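Local structure of D-alanyl-D-alanine carboxypeptidase (Streptococcus pneumoniae R6, 1XP4) at residues Ala14-Ala19 with Glu30-Gln35; Tyr171-Val176 with Ile247-Asn252; Gly218-Leu223 with Glu233-Thr238. The protein probably acts as a serine-type D-Ala-D-Ala carboxypeptidase of the S11 family, removing terminal D-alanine from cell-wall peptide precursors in peptidoglycan synthesis. All coordinates share one frame; numbering follows the deposited sequence.

Contact 1. Residues Ala14-Ala19 with Glu30-Gln35; sequences AKHAIA and EKDATQ
H16 and D32 lie alongside each other, their side chains running the same way, yet the bond between them joins ring to backbone: ND1 of H16 donates to the carbonyl O of D32 at 2.8 Å. The acceptor stays close to the ring plane at the ND1 edge, and ND1 meets a lone pair in the carbonyl plane, which fixes the rotation of the imidazole. CG of H16 stands beside its backbone N (chi1 -51°), turning the ring to D32. Histidine suits this buried place because a flat ring can pack here while still offering an N-H. The amide of Q35 comes near CE1 of H16, its plane steep to the ring at 74°. Here strands 17-21 and 26-31 form a beta hairpin at one edge of an antiparallel sheet; A17 and K31 are a hydrogen-bonded pair, with A17 N to K31 O at 3.0 Å and K31 N to A17 O at 2.9 Å. The fully extended chain of K31 carries NZ along the strand to A14 O, 2.8 Å away, and NZ also bonds to I12 O; a long chain ending in an ammonium can serve both carbonyls. On the other face, CB of I18 meets CB of the small A33 at 3.9 Å, with helix 170-183 covering I18 through A170, Y171 and A174. CB of E30 adds to this apolar patch against I18 CG1, 4.2 Å away.

Contact 2. Residues Tyr171-Val176 with Ile247-Asn252; sequences YDVAIV and ITVVLN
Helix 170-183 lies against one face of the central antiparallel sheet, and here its V173 and A174 settle on V249 of strand 244-253. The closest approach is between two branched side chains that cross at a slant, CG1 of V173 lying 3.8 Å from CG1 of V249. In both valines CG1 is anti to the backbone N (chi1 -179° in V173), which turns this methyl to its partner. The other branch of V249, CG2, sits beneath the helix backbone, 4.1 Å from A174 N; the small side chain of A174 lets the strand come this close. Such helix-on-sheet packing belongs to the penicillin-binding, beta-lactamase-like fold, and the segment axes run at 144°, nearer antiparallel than perpendicular, 8.4 Å apart at their closest. Alternation along the strand puts I247, V249 and L251 on the helix side, whereas T248 and V250 face helix 262-277. Accordingly, CD2 of L251 lies 4.2 Å from CG2 of V173, and CD1 of I247 comes no nearer than 4.5 Å to A174 O. No hydrogen bond crosses this buried layer, so aliphatic residues suit it. I18 of the neighbouring strand also packs on V249, and L251 touches I42, the residue after the predicted nucleophile S41.

Contact 3. Residues Gly218-Leu223 with Glu233-Thr238; sequences GGFDGL and ESFVGT
L223 N donates to V236 O at 2.6 Å, a bent bond with an N-H...O angle of 132° and the donor tilted 17° from the carbonyl plane. The segments belong to the beta hairpin of strands 220-228 and 234-241, an edge of the five-stranded sheet; its first strand continues into K224, the predicted substrate-binding lysine of a K(T/S)G-type motif. Two weak bonds extend the pairing toward F220: T238 N to G222 O at 3.3 Å, and D221 N to T238 O. The polar ends of D221 and T238 converge on a third residue, R245, whose NH2 forms a salt bridge with D221 OD1 and whose NE donates to T238 OG1. Aspartate and threonine thus suit neighbouring places on two strands, one supplying charge and the other a hydroxyl. CG2 of T238 fills the side where G222 has no side chain, 3.7 Å from the G222 CA.

Further out, L223 and V236 point the same way, with CD2 of L223 3.8 Å from CG1 of V236, and both also touch A177 of helix 170-183; an apolar pair fits beneath that helix. The rings of F220 and F235 lie on the side of helix 262-277, where both pack on T267, and F220 CE2 meets the edge of the F235 ring, 4.3 Å from F235 CE2. Glycine fits at G237 because the two rings crowd round its alpha carbon: the CA lies in plane at the edge of F220, and G237 N stands 3.8 Å above the F235 ring, offset toward its rim.

The three contacts share one antiparallel sheet, in the order 26-31, 17-21, 244-253, 234-241, 220-228. Contact 2 supplies the middle strand. Probable hydrogen bonds tie it to contact 1, K15 N to N252 O and A33 O to Y171 N, both 2.9 Å, and to contact 3, V250 O to F235 N, 2.9 Å. Contacts 1 and 3 have centres about 16 Å apart and do not touch. Contact 3 is nested in the chain loop that contact 2 closes. The predicted active site lies nearer contacts 2 and 3: side chains of L251 and V236 are about 10 and 9 Å from that of S41, and that of L223 about 5 Å from that of its sequence neighbour K224.

Contact 1. Residues Ala14-Ala19 with Glu30-Gln35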
loop_
_atom_site.group_PDB
_atom_site.type_symbol
_atom_site.label_atom_id
_atom_site.label_comp_id
_atom_site.label_asym_id
_atom_site.label_seq_id
_atom_site.Cartn_x
_atom_site.Cartn_y
_atom_site.Cartn_z
ATOM N N ALA A 14 3.052 2.267 -20.021
ATOM C CA ALA A 14 2.908 0.990 -19.330
ATOM C C ALA A 14 1.561 0.430 -19.763
ATOM O O ALA A 14 0.661 1.196 -20.106
ATOM C CB ALA A 14 2.934 1.204 -17.821
ATOM N N LYS A 15 1.416 -0.892 -19.757
ATOM C CA LYS A 15 0.159 -1.494 -20.181
ATOM C C LYS A 15 -0.961 -1.280 -19.182
ATOM O O LYS A 15 -2.115 -1.128 -19.573
ATOM C CB LYS A 15 0.330 -2.994 -20.429
ATOM C CG LYS A 15 1.281 -3.317 -21.553
ATOM C CD LYS A 15 1.015 -4.696 -22.141
ATOM C CE LYS A 15 2.034 -5.029 -23.234
ATOM N NZ LYS A 15 2.089 -3.982 -24.301
ATOM N N HIS A 16 -0.622 -1.256 -17.896
ATOM C CA HIS A 16 -1.626 -1.091 -16.848
ATOM C C HIS A 16 -1.094 -0.238 -15.728
ATOM O O HIS A 16 0.068 -0.365 -15.348
ATOM C CB HIS A 16 -1.999 -2.447 -16.261
ATOM C CG HIS A 16 -2.374 -3.459 -17.290
ATOM N ND1 HIS A 16 -3.628 -3.506 -17.861
ATOM C CD2 HIS A 16 -1.648 -4.434 -17.886
ATOM C CE1 HIS A 16 -3.657 -4.468 -18.766
ATOM N NE2 HIS A 16 -2.469 -5.046 -18.802
ATOM N N ALA A 17 -1.948 0.612 -15.171
ATOM C CA ALA A 17 -1.509 1.462 -14.080
ATOM C C ALA A 17 -2.660 2.172 -13.393
ATOM O O ALA A 17 -3.730 2.356 -13.978
ATOM C CB ALA A 17 -0.496 2.487 -14.597
ATOM N N ILE A 18 -2.429 2.561 -12.144
ATOM C CA ILE A 18 -3.415 3.297 -11.368
ATOM C C ILE A 18 -2.666 4.037 -10.273
ATOM O O ILE A 18 -1.660 3.551 -9.756
ATOM C CB ILE A 18 -4.464 2.373 -10.706
ATOM C CG1 ILE A 18 -5.611 3.219 -10.142
ATOM C CG2 ILE A 18 -3.821 1.564 -9.578
ATOM C CD1 ILE A 18 -6.783 2.413 -9.615
ATOM N N ALA A 19 -3.160 5.218 -9.929
ATOM C CA ALA A 19 -2.546 6.028 -8.895
ATOM C C ALA A 19 -3.630 6.461 -7.921
ATOM O O ALA A 19 -4.716 6.861 -8.341
ATOM C CB ALA A 19 -1.889 7.244 -9.525
ATOM N N GLU A 30 -5.707 6.293 -14.071
ATOM C CA GLU A 30 -5.896 4.886 -14.335
ATOM C C GLU A 30 -5.793 4.567 -15.817
ATOM O O GLU A 30 -6.047 5.424 -16.665
ATOM C CB GLU A 30 -7.254 4.455 -13.756
ATOM C CG GLU A 30 -8.232 3.798 -14.714
ATOM C CD GLU A 30 -8.744 4.728 -15.792
ATOM O OE1 GLU A 30 -9.176 5.850 -15.452
ATOM O OE2 GLU A 30 -8.726 4.334 -16.979
ATOM N N LYS A 31 -5.387 3.335 -16.110
ATOM C CA LYS A 31 -5.263 2.840 -17.475
ATOM C C LYS A 31 -5.337 1.322 -17.418
ATOM O O LYS A 31 -4.387 0.672 -16.983
ATOM C CB LYS A 31 -3.935 3.266 -18.100
ATOM C CG LYS A 31 -3.695 2.627 -19.451
ATOM C CD LYS A 31 -2.390 3.069 -20.064
ATOM C CE LYS A 31 -2.075 2.234 -21.292
ATOM N NZ LYS A 31 -0.823 2.679 -21.972
ATOM N N ASP A 32 -6.463 0.764 -17.853
ATOM C CA ASP A 32 -6.667 -0.682 -17.834
ATOM C C ASP A 32 -6.250 -1.175 -16.442
ATOM O O ASP A 32 -5.382 -2.041 -16.299
ATOM C CB ASP A 32 -5.814 -1.340 -18.922
ATOM C CG ASP A 32 -6.388 -2.667 -19.399
ATOM O OD1 ASP A 32 -7.455 -3.080 -18.895
ATOM O OD2 ASP A 32 -5.779 -3.300 -20.290
ATOM N N ALA A 33 -6.881 -0.608 -15.418
ATOM C CA ALA A 33 -6.566 -0.938 -14.031
ATOM C C ALA A 33 -7.385 -2.058 -13.407
ATOM O O ALA A 33 -7.163 -2.391 -12.246
ATOM C CB ALA A 33 -6.682 0.319 -13.158
ATOM N N THR A 34 -8.310 -2.648 -14.158
ATOM C CA THR A 34 -9.143 -3.720 -13.612
ATOM C C THR A 34 -8.856 -5.133 -14.123
ATOM O O THR A 34 -9.285 -6.112 -13.516
ATOM C CB THR A 34 -10.623 -3.431 -13.847
ATOM O OG1 THR A 34 -10.818 -3.041 -15.207
ATOM C CG2 THR A 34 -11.098 -2.326 -12.937
ATOM N N GLN A 35 -8.137 -5.255 -15.228
ATOM C CA GLN A 35 -7.837 -6.580 -15.756
ATOM C C GLN A 35 -6.739 -7.264 -14.944
ATOM O O GLN A 35 -5.615 -6.778 -14.886
ATOM C CB GLN A 35 -7.388 -6.478 -17.212
ATOM C CG GLN A 35 -7.154 -7.816 -17.881
ATOM C CD GLN A 35 -6.197 -7.711 -19.054
ATOM O OE1 GLN A 35 -5.838 -8.718 -19.671
ATOM N NE2 GLN A 35 -5.772 -6.487 -19.366
#

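Contact 2. Residues Tyr171-Val176 with Ile247-Asn252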
loop_
_atom_site.group_PDB
_atom_site.type_symbol
_atom_site.label_atom_id
_atom_site.label_comp_id
_atom_site.label_asym_id
_atom_site.label_seq_id
_atom_site.Cartn_x
_atom_site.Cartn_y
_atom_site.Cartn_z
ATOM N N TYR A 171 -5.679 -2.074 -9.817
ATOM C CA TYR A 171 -6.676 -1.625 -8.844
ATOM C C TYR A 171 -6.494 -2.459 -7.576
ATOM O O TYR A 171 -6.368 -1.920 -6.470
ATOM C CB TYR A 171 -8.080 -1.860 -9.405
ATOM C CG TYR A 171 -9.223 -1.429 -8.516
ATOM C CD1 TYR A 171 -9.706 -0.121 -8.555
ATOM C CD2 TYR A 171 -9.863 -2.342 -7.671
ATOM C CE1 TYR A 171 -10.803 0.269 -7.784
ATOM C CE2 TYR A 171 -10.956 -1.962 -6.898
ATOM C CZ TYR A 171 -11.421 -0.656 -6.962
ATOM O OH TYR A 171 -12.516 -0.269 -6.220
ATOM N N ASP A 172 -6.487 -3.780 -7.750
ATOM C CA ASP A 172 -6.300 -4.696 -6.639
ATOM C C ASP A 172 -5.002 -4.386 -5.898
ATOM O O ASP A 172 -4.984 -4.316 -4.665
ATOM C CB ASP A 172 -6.266 -6.140 -7.133
ATOM C CG ASP A 172 -7.615 -6.621 -7.620
ATOM O OD1 ASP A 172 -8.634 -6.223 -7.019
ATOM O OD2 ASP A 172 -7.659 -7.410 -8.587
ATOM N N VAL A 173 -3.918 -4.198 -6.649
ATOM C CA VAL A 173 -2.625 -3.896 -6.043
ATOM C C VAL A 173 -2.698 -2.627 -5.205
ATOM O O VAL A 173 -2.170 -2.584 -4.092
ATOM C CB VAL A 173 -1.534 -3.737 -7.108
ATOM C CG1 VAL A 173 -0.213 -3.440 -6.451
ATOM C CG2 VAL A 173 -1.417 -5.015 -7.918
ATOM N N ALA A 174 -3.352 -1.598 -5.740
ATOM C CA ALA A 174 -3.505 -0.335 -5.032
ATOM C C ALA A 174 -4.116 -0.608 -3.661
ATOM O O ALA A 174 -3.630 -0.120 -2.640
ATOM C CB ALA A 174 -4.406 0.598 -5.822
ATOM N N ILE A 175 -5.189 -1.388 -3.645
ATOM C CA ILE A 175 -5.856 -1.728 -2.398
ATOM C C ILE A 175 -4.839 -2.366 -1.440
ATOM O O ILE A 175 -4.678 -1.920 -0.305
ATOM C CB ILE A 175 -7.056 -2.677 -2.674
ATOM C CG1 ILE A 175 -8.171 -1.881 -3.380
ATOM C CG2 ILE A 175 -7.543 -3.318 -1.376
ATOM C CD1 ILE A 175 -9.403 -2.698 -3.833
ATOM N N VAL A 176 -4.137 -3.389 -1.910
ATOM C CA VAL A 176 -3.125 -4.063 -1.106
ATOM C C VAL A 176 -2.107 -3.068 -0.541
ATOM O O VAL A 176 -1.876 -2.999 0.669
ATOM C CB VAL A 176 -2.373 -5.114 -1.951
ATOM C CG1 VAL A 176 -1.173 -5.663 -1.170
ATOM C CG2 VAL A 176 -3.336 -6.239 -2.345
ATOM N N ILE A 247 0.021 6.575 -3.949
ATOM C CA ILE A 247 0.401 5.191 -4.160
ATOM C C ILE A 247 0.321 4.995 -5.657
ATOM O O ILE A 247 -0.680 5.315 -6.288
ATOM C CB ILE A 247 -0.532 4.204 -3.467
ATOM C CG1 ILE A 247 -0.442 4.388 -1.950
ATOM C CG2 ILE A 247 -0.129 2.781 -3.851
ATOM C CD1 ILE A 247 -1.158 3.311 -1.161
ATOM N N THR A 248 1.406 4.475 -6.213
ATOM C CA THR A 248 1.547 4.264 -7.644
ATOM C C THR A 248 1.710 2.796 -8.019
ATOM O O THR A 248 2.491 2.064 -7.403
ATOM C CB THR A 248 2.766 5.078 -8.155
ATOM O OG1 THR A 248 2.332 6.397 -8.498
ATOM C CG2 THR A 248 3.425 4.418 -9.359
ATOM N N VAL A 249 0.965 2.376 -9.035
ATOM C CA VAL A 249 1.142 1.037 -9.528
ATOM C C VAL A 249 1.320 1.068 -11.039
ATOM O O VAL A 249 0.451 1.419 -11.795
ATOM C CB VAL A 249 -0.113 0.280 -9.143
ATOM C CG1 VAL A 249 0.023 -1.168 -9.529
ATOM C CG2 VAL A 249 -0.346 0.385 -7.640
ATOM N N VAL A 250 2.548 0.769 -11.493
ATOM C CA VAL A 250 2.834 0.686 -12.921
ATOM C C VAL A 250 3.180 -0.792 -13.249
ATOM O O VAL A 250 4.240 -1.267 -12.898
ATOM C CB VAL A 250 4.071 1.582 -13.183
ATOM C CG1 VAL A 250 4.816 1.158 -14.458
ATOM C CG2 VAL A 250 3.729 3.052 -13.303
ATOM N N LEU A 251 2.273 -1.554 -13.936
ATOM C CA LEU A 251 2.667 -2.963 -14.228
ATOM C C LEU A 251 2.454 -3.445 -15.652
ATOM O O LEU A 251 1.755 -4.419 -15.895
ATOM C CB LEU A 251 1.922 -3.995 -13.380
ATOM C CG LEU A 251 0.897 -3.464 -12.405
ATOM C CD1 LEU A 251 -0.480 -4.055 -12.649
ATOM C CD2 LEU A 251 1.256 -3.874 -10.994
ATOM N N ASN A 252 3.010 -2.686 -16.589
ATOM C CA ASN A 252 3.835 -3.376 -17.527
ATOM C C ASN A 252 4.528 -2.361 -18.405
ATOM O O ASN A 252 4.042 -1.969 -19.460
ATOM C CB ASN A 252 2.941 -4.230 -18.381
ATOM C CG ASN A 252 3.806 -5.294 -18.979
ATOM O OD1 ASN A 252 3.356 -6.423 -19.236
ATOM N ND2 ASN A 252 5.088 -4.974 -19.113
#

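Contact 3. Residues Gly218-Leu223 with Glu233-Thr238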
loop_
_atom_site.group_PDB
_atom_site.type_symbol
_atom_site.label_atom_id
_atom_site.label_comp_id
_atom_site.label_asym_id
_atom_site.label_seq_id
_atom_site.Cartn_x
_atom_site.Cartn_y
_atom_site.Cartn_z
ATOM N N GLY A 218 12.808 12.897 -5.308
ATOM C CA GLY A 218 12.541 13.346 -3.955
ATOM C C GLY A 218 11.157 13.032 -3.424
ATOM O O GLY A 218 10.147 13.373 -4.047
ATOM N N GLY A 219 11.115 12.385 -2.259
ATOM C CA GLY A 219 9.849 12.041 -1.638
ATOM C C GLY A 219 9.572 10.551 -1.535
ATOM O O GLY A 219 8.919 10.093 -0.600
ATOM N N PHE A 220 10.090 9.791 -2.486
ATOM C CA PHE A 220 9.824 8.351 -2.554
ATOM C C PHE A 220 10.375 7.649 -1.304
ATOM O O PHE A 220 11.212 8.168 -0.574
ATOM C CB PHE A 220 10.476 7.793 -3.841
ATOM C CG PHE A 220 9.479 7.687 -4.970
ATOM C CD1 PHE A 220 9.296 8.760 -5.824
ATOM C CD2 PHE A 220 8.625 6.594 -5.078
ATOM C CE1 PHE A 220 8.221 8.784 -6.699
ATOM C CE2 PHE A 220 7.570 6.625 -5.977
ATOM C CZ PHE A 220 7.350 7.727 -6.776
ATOM N N ASP A 221 9.784 6.470 -1.017
ATOM C CA ASP A 221 10.251 5.586 0.072
ATOM C C ASP A 221 9.575 4.208 -0.027
ATOM O O ASP A 221 9.472 3.478 0.940
ATOM C CB ASP A 221 9.998 6.212 1.452
ATOM C CG ASP A 221 8.580 6.757 1.577
ATOM O OD1 ASP A 221 7.882 6.838 0.578
ATOM O OD2 ASP A 221 8.188 7.119 2.678
ATOM N N GLY A 222 9.044 3.911 -1.223
ATOM C CA GLY A 222 8.492 2.564 -1.457
ATOM C C GLY A 222 8.184 2.348 -2.941
ATOM O O GLY A 222 8.344 3.239 -3.748
ATOM N N LEU A 223 7.695 1.134 -3.306
ATOM C CA LEU A 223 7.192 0.174 -2.326
ATOM C C LEU A 223 7.660 -1.254 -2.614
ATOM O O LEU A 223 7.988 -2.011 -1.717
ATOM C CB LEU A 223 5.664 0.208 -2.401
ATOM C CG LEU A 223 4.998 -0.480 -1.204
ATOM C CD1 LEU A 223 5.315 0.220 0.120
ATOM C CD2 LEU A 223 3.473 -0.510 -1.315
ATOM N N GLU A 233 8.162 -5.032 -16.750
ATOM C CA GLU A 233 8.818 -4.162 -15.782
ATOM C C GLU A 233 7.736 -3.462 -14.964
ATOM O O GLU A 233 7.071 -2.542 -15.437
ATOM C CB GLU A 233 9.722 -3.167 -16.515
ATOM C CG GLU A 233 10.958 -3.845 -17.109
ATOM C CD GLU A 233 11.619 -3.049 -18.219
ATOM O OE1 GLU A 233 11.947 -1.860 -18.003
ATOM O OE2 GLU A 233 11.817 -3.621 -19.315
ATOM N N SER A 234 7.564 -3.923 -13.729
ATOM C CA SER A 234 6.534 -3.392 -12.847
ATOM C C SER A 234 7.073 -2.835 -11.539
ATOM O O SER A 234 8.101 -3.283 -11.023
ATOM C CB SER A 234 5.504 -4.483 -12.557
ATOM O OG SER A 234 4.958 -4.974 -13.768
ATOM N N PHE A 235 6.344 -1.863 -10.997
ATOM C CA PHE A 235 6.741 -1.218 -9.763
ATOM C C PHE A 235 5.608 -0.516 -9.022
ATOM O O PHE A 235 4.844 0.256 -9.604
ATOM C CB PHE A 235 7.849 -0.211 -10.069
ATOM C CG PHE A 235 8.221 0.657 -8.908
ATOM C CD1 PHE A 235 8.773 0.102 -7.758
ATOM C CD2 PHE A 235 8.033 2.032 -8.973
ATOM C CE1 PHE A 235 9.136 0.908 -6.684
ATOM C CE2 PHE A 235 8.389 2.850 -7.911
ATOM C CZ PHE A 235 8.944 2.287 -6.758
ATOM N N VAL A 236 5.504 -0.800 -7.729
ATOM C CA VAL A 236 4.506 -0.150 -6.903
ATOM C C VAL A 236 5.334 0.859 -6.135
ATOM O O VAL A 236 6.286 0.482 -5.448
ATOM C CB VAL A 236 3.836 -1.112 -5.885
ATOM C CG1 VAL A 236 2.814 -0.344 -5.062
ATOM C CG2 VAL A 236 3.152 -2.263 -6.600
ATOM N N GLY A 237 4.996 2.136 -6.271
ATOM C CA GLY A 237 5.739 3.159 -5.565
ATOM C C GLY A 237 4.852 4.066 -4.742
ATOM O O GLY A 237 3.723 4.352 -5.127
ATOM N N THR A 238 5.346 4.501 -3.589
ATOM C CA THR A 238 4.587 5.420 -2.748
ATOM C C THR A 238 5.486 6.630 -2.519
ATOM O O THR A 238 6.711 6.508 -2.475
ATOM C CB THR A 238 4.190 4.789 -1.390
ATOM O OG1 THR A 238 3.374 5.715 -0.660
ATOM C CG2 THR A 238 5.423 4.455 -0.565
#